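Local structure of myosin-2 (Saccharomyces cerevisiae, 6IXO) at residues A[206-209]-A[210-214]; A[235-238]-A[239-243]. The protein carries organelles and other cargo along actin cables as a class V myosin, this chain being its globular cargo-binding tail domain. All coordinates share one frame; numbering follows the deposited sequence.

Contact 1: A[206-209]-A[210-214]; sequences LTFF and NSIYW. With SO4 (sulfate ion), chain B.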
loop_
_atom_site.group_PDB
_atom_site.type_symbol
_atom_site.label_atom_id
_atom_site.label_comp_id
_atom_site.label_asym_id
_atom_site.label_seq_id
_atom_site.Cartn_x
_atom_site.Cartn_y
_atom_site.Cartn_z
ATOM N N LEU A 206 11.090 0.650 -11.102
ATOM C CA LEU A 206 11.751 1.478 -10.103
ATOM C C LEU A 206 10.979 2.787 -9.872
ATOM O O LEU A 206 10.842 3.243 -8.734
ATOM C CB LEU A 206 13.191 1.770 -10.547
ATOM C CG LEU A 206 13.992 0.468 -10.547
ATOM C CD1 LEU A 206 15.346 0.740 -11.173
ATOM C CD2 LEU A 206 14.172 -0.002 -9.141
ATOM N N THR A 207 10.484 3.393 -10.953
ATOM C CA THR A 207 9.684 4.618 -10.838
ATOM C C THR A 207 8.487 4.380 -9.926
ATOM O O THR A 207 8.145 5.198 -9.066
ATOM C CB THR A 207 9.200 5.082 -12.216
ATOM O OG1 THR A 207 10.320 5.561 -12.949
ATOM C CG2 THR A 207 8.168 6.211 -12.092
ATOM N N PHE A 208 7.859 3.231 -10.109
ATOM C CA PHE A 208 6.675 2.858 -9.341
ATOM C C PHE A 208 6.965 2.721 -7.846
ATOM O O PHE A 208 6.247 3.279 -7.001
ATOM C CB PHE A 208 6.114 1.543 -9.936
ATOM C CG PHE A 208 4.987 0.898 -9.141
ATOM C CD1 PHE A 208 3.674 1.052 -9.546
ATOM C CD2 PHE A 208 5.252 0.085 -8.036
ATOM C CE1 PHE A 208 2.615 0.408 -8.840
ATOM C CE2 PHE A 208 4.228 -0.551 -7.344
ATOM C CZ PHE A 208 2.903 -0.391 -7.747
ATOM N N PHE A 209 7.992 1.951 -7.504
ATOM C CA PHE A 209 8.380 1.844 -6.099
ATOM C C PHE A 209 8.932 3.177 -5.545
ATOM O O PHE A 209 8.642 3.551 -4.387
ATOM C CB PHE A 209 9.415 0.731 -5.902
ATOM C CG PHE A 209 8.814 -0.622 -5.868
ATOM C CD1 PHE A 209 8.220 -1.104 -4.707
ATOM C CD2 PHE A 209 8.798 -1.421 -7.020
ATOM C CE1 PHE A 209 7.624 -2.365 -4.673
ATOM C CE2 PHE A 209 8.205 -2.686 -7.002
ATOM C CZ PHE A 209 7.612 -3.165 -5.828
ATOM N N ASN A 210 9.697 3.920 -6.342
ATOM C CA ASN A 210 10.103 5.258 -5.867
ATOM C C ASN A 210 8.926 6.164 -5.502
ATOM O O ASN A 210 8.992 6.979 -4.570
ATOM C CB ASN A 210 10.910 5.968 -6.921
ATOM C CG ASN A 210 12.358 5.819 -6.689
ATOM O OD1 ASN A 210 12.817 5.959 -5.554
ATOM N ND2 ASN A 210 13.104 5.527 -7.747
ATOM N N SER A 211 7.868 6.044 -6.286
ATOM C CA SER A 211 6.688 6.881 -6.084
ATOM C C SER A 211 6.030 6.495 -4.765
ATOM O O SER A 211 5.604 7.362 -3.994
ATOM C CB SER A 211 5.735 6.722 -7.269
ATOM O OG SER A 211 4.574 7.520 -7.093
ATOM N N ILE A 212 5.966 5.193 -4.477
ATOM C CA ILE A 212 5.460 4.784 -3.166
ATOM C C ILE A 212 6.330 5.360 -2.073
ATOM O O ILE A 212 5.833 5.955 -1.112
ATOM C CB ILE A 212 5.413 3.283 -3.036
ATOM C CG1 ILE A 212 4.357 2.730 -3.999
ATOM C CG2 ILE A 212 5.002 2.856 -1.615
ATOM C CD1 ILE A 212 4.357 1.213 -4.070
ATOM N N TYR A 213 7.641 5.202 -2.222
ATOM C CA TYR A 213 8.552 5.738 -1.209
ATOM C C TYR A 213 8.373 7.225 -0.953
ATOM O O TYR A 213 8.230 7.672 0.221
ATOM C CB TYR A 213 10.014 5.461 -1.655
ATOM C CG TYR A 213 11.032 6.093 -0.722
ATOM C CD1 TYR A 213 11.455 5.428 0.421
ATOM C CD2 TYR A 213 11.577 7.341 -0.996
ATOM C CE1 TYR A 213 12.404 5.980 1.266
ATOM C CE2 TYR A 213 12.531 7.909 -0.156
ATOM C CZ TYR A 213 12.934 7.221 0.975
ATOM O OH TYR A 213 13.879 7.757 1.815
ATOM N N TRP A 214 8.400 8.030 -2.024
ATOM C CA TRP A 214 8.399 9.495 -1.830
ATOM C C TRP A 214 7.039 10.036 -1.387
ATOM O O TRP A 214 6.987 11.005 -0.630
ATOM C CB TRP A 214 8.855 10.203 -3.102
ATOM C CG TRP A 214 10.323 10.180 -3.218
ATOM C CD1 TRP A 214 11.085 9.466 -4.128
ATOM C CD2 TRP A 214 11.246 10.842 -2.347
ATOM N NE1 TRP A 214 12.422 9.693 -3.878
ATOM C CE2 TRP A 214 12.544 10.527 -2.792
ATOM C CE3 TRP A 214 11.094 11.682 -1.231
ATOM C CZ2 TRP A 214 13.691 11.021 -2.162
ATOM C CZ3 TRP A 214 12.223 12.171 -0.615
ATOM C CH2 TRP A 214 13.508 11.839 -1.078
HETATM S S SO4 B . 15.721 8.394 -4.907
HETATM O O1 SO4 B . 16.466 7.296 -5.516
HETATM O O2 SO4 B . 14.909 9.063 -5.920
HETATM O O3 SO4 B . 16.659 9.342 -4.314
HETATM O O4 SO4 B . 14.847 7.869 -3.866
#

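Contact 2: A[235-238]-A[239-243]; sequences NYVD and AICFN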
loop_
_atom_site.group_PDB
_atom_site.type_symbol
_atom_site.label_atom_id
_atom_site.label_comp_id
_atom_site.label_asym_id
_atom_site.label_seq_id
_atom_site.Cartn_x
_atom_site.Cartn_y
_atom_site.Cartn_z
ATOM N N ASN A 235 7.157 -9.414 -2.562
ATOM C CA ASN A 235 6.784 -10.839 -2.541
ATOM C C ASN A 235 5.900 -11.212 -3.721
ATOM O O ASN A 235 6.036 -12.316 -4.313
ATOM C CB ASN A 235 6.053 -11.219 -1.256
ATOM C CG ASN A 235 7.010 -11.391 -0.099
ATOM O OD1 ASN A 235 8.071 -11.951 -0.280
ATOM N ND2 ASN A 235 6.615 -10.944 1.104
ATOM N N TYR A 236 4.988 -10.297 -4.027
ATOM C CA TYR A 236 4.048 -10.457 -5.128
ATOM C C TYR A 236 4.804 -10.512 -6.471
ATOM O O TYR A 236 4.588 -11.400 -7.282
ATOM C CB TYR A 236 3.050 -9.306 -5.169
ATOM C CG TYR A 236 1.893 -9.567 -6.133
ATOM C CD1 TYR A 236 0.871 -10.457 -5.793
ATOM C CD2 TYR A 236 1.805 -8.890 -7.347
ATOM C CE1 TYR A 236 -0.221 -10.705 -6.684
ATOM C CE2 TYR A 236 0.692 -9.083 -8.235
ATOM C CZ TYR A 236 -0.274 -10.014 -7.903
ATOM O OH TYR A 236 -1.341 -10.190 -8.743
ATOM N N VAL A 237 5.662 -9.533 -6.700
ATOM C CA VAL A 237 6.489 -9.535 -7.926
ATOM C C VAL A 237 7.279 -10.851 -8.044
ATOM O O VAL A 237 7.352 -11.472 -9.100
ATOM C CB VAL A 237 7.446 -8.332 -7.902
ATOM C CG1 VAL A 237 8.570 -8.495 -8.922
ATOM C CG2 VAL A 237 6.650 -7.021 -8.121
ATOM N N ASP A 238 7.877 -11.264 -6.944
ATOM C CA ASP A 238 8.636 -12.506 -6.906
ATOM C C ASP A 238 7.778 -13.680 -7.385
ATOM O O ASP A 238 8.198 -14.456 -8.241
ATOM C CB ASP A 238 9.140 -12.734 -5.480
ATOM C CG ASP A 238 10.246 -13.801 -5.382
ATOM O OD1 ASP A 238 11.222 -13.742 -6.143
ATOM O OD2 ASP A 238 10.125 -14.691 -4.537
ATOM N N ALA A 239 6.572 -13.818 -6.820
ATOM C CA ALA A 239 5.714 -14.986 -7.112
ATOM C C ALA A 239 5.294 -14.975 -8.566
ATOM O O ALA A 239 5.492 -15.975 -9.293
ATOM C CB ALA A 239 4.399 -14.988 -6.168
ATOM N N ILE A 240 4.746 -13.840 -9.021
ATOM C CA ILE A 240 4.119 -13.842 -10.350
ATOM C C ILE A 240 5.210 -13.917 -11.434
ATOM O O ILE A 240 4.995 -14.545 -12.476
ATOM C CB ILE A 240 3.224 -12.588 -10.616
ATOM C CG1 ILE A 240 4.057 -11.309 -10.644
ATOM C CG2 ILE A 240 2.038 -12.531 -9.601
ATOM C CD1 ILE A 240 3.205 -10.059 -11.045
ATOM N N CYS A 241 6.371 -13.281 -11.202
ATOM C CA CYS A 241 7.459 -13.406 -12.226
ATOM C C CYS A 241 8.078 -14.807 -12.244
ATOM O O CYS A 241 8.387 -15.355 -13.326
ATOM C CB CYS A 241 8.566 -12.370 -11.984
ATOM S SG CYS A 241 7.921 -10.695 -12.311
ATOM N N PHE A 242 8.288 -15.382 -11.065
ATOM C CA PHE A 242 8.790 -16.756 -10.990
ATOM C C PHE A 242 7.872 -17.719 -11.768
ATOM O O PHE A 242 8.331 -18.578 -12.547
ATOM C CB PHE A 242 8.900 -17.228 -9.530
ATOM C CG PHE A 242 9.370 -18.665 -9.410
ATOM C CD1 PHE A 242 10.735 -18.970 -9.456
ATOM C CD2 PHE A 242 8.439 -19.721 -9.311
ATOM C CE1 PHE A 242 11.196 -20.318 -9.370
ATOM C CE2 PHE A 242 8.884 -21.088 -9.231
ATOM C CZ PHE A 242 10.275 -21.371 -9.263
ATOM N N ASN A 243 6.573 -17.584 -11.534
ATOM C CA ASN A 243 5.613 -18.473 -12.144
ATOM C C ASN A 243 5.689 -18.344 -13.655
ATOM O O ASN A 243 5.581 -19.331 -14.356
ATOM C CB ASN A 243 4.197 -18.184 -11.651
ATOM C CG ASN A 243 3.996 -18.570 -10.171
ATOM O OD1 ASN A 243 4.821 -19.286 -9.582
ATOM N ND2 ASN A 243 2.874 -18.145 -9.595
#

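Contact 1: A[206-209]-A[210-214]
Leu206 accepts a hydrogen bond from Asn210 one turn further along helix 202-218. The donor is Asn210 N, 2.7 Å from Leu206 O, and the bond is nearly straight at 166°. Asn210 CB also rests against this carbonyl oxygen. OD1 of the Asn210 amide takes a hydrogen bond from Trp270 NE1, on helix 254-273, and lies 3.3 Å from O4 of a bound sulfate, probably picked up from the crystallisation liquor. Trp214, one turn on, gives the same sulfate two weak hydrogen bonds, the shorter 3.0 Å from NE1 to O4. The sulfur lies at the indole edge, in its plane, and His274 NE2 is also hydrogen-bonded to the ion. CE2 of Tyr213 sits over the centre of one indole face.

Thr207 O receives Ser211 N at 2.9 Å. The backbone bonds are the i to i+4 bonds of an alpha helix, here within the all-helical tail. Thr207 OG1 turns back to bond Asp203 O.

Phe208 makes the apolar side-chain contact of this stretch. Its CG is anti to the backbone N (chi1 172°), which turns the ring toward Ile212. The two side chains cross at a slant, and Phe208 CE2 meets Ile212 CD1 at 3.7 Å. Beyond them lie Leu166 and Leu170 of helix 134-180 and Ile98 of helix 97-124. Phe208 O holds Ile212 N at 3.2 Å.

Phe209 O accepts Tyr213 N at 2.9 Å. The Phe209 ring has Phe208 CD2 over one face, toward the rim, and packs on Leu233 and Leu267.

Contact 2: A[235-238]-A[239-243]
The Tyr236 ring carries Ile240 over one face. Ile240 CG2 stands 4.0 Å from the Tyr236 ring centroid and 17° off the normal, a CH-pi contact. Ile240 CD1 approaches the same ring, 3.9 Å from Tyr236 CE2. Ile240 CG1 sits between its backbone N and carbonyl carbon (chi1 65°), which leaves CG2 anti to the carbonyl carbon and able to reach the ring. Tyr236 OH is in a weak hydrogen bond with Gln171 OE1. With an alanine here, Ile240 CG2 is likely to lose its aromatic face and Gln171 its weak bond to the phenol. At the edge of the Phe242 ring, in plane, lies Asn243 OD1, which also accepts a bond from Ile370 N.

Four i to i+4 backbone bonds join the two segments. The straightest runs from Ile240 N to Tyr236 O, 3.0 Å at 173°. Val237 CG1 meets Cys241 SG at 4.1 Å, a looser apolar touch.

Buried Asp238 points its carboxylate to helix 284-294, where His285 ND1 and Leu286 N each bond one oxygen. This part of helix 223-247, in the DIL region of the tail, meets two helices and nearby loops: Tyr236, Ile240 and Cys241 touch helix 134-180, while Asp238, Cys241 and Phe242 touch helix 284-294.

Contacts 1 and 2 are short stretches of two helices that follow each other in the chain, 202-218 and 223-247. Their centres are 18 Å apart, and their nearest atoms, about 5 Å apart, do not touch. Helix 134-180 borders both. Contact 1 is partly buried: its apolar side enters the core, while its polar side holds a sulfate. Contact 2 is the more enclosed, though its centre lies farther from that of the chain, 17 Å against 11 Å. In contact 1 the indole of Trp214 weakly bonds a sulfate and the Asn210 amide is bonded by Trp270, whereas the carboxylate of contact 2 is satisfied by protein groups. The two helices also pack together directly through Phe209 and Ile212 on Leu233.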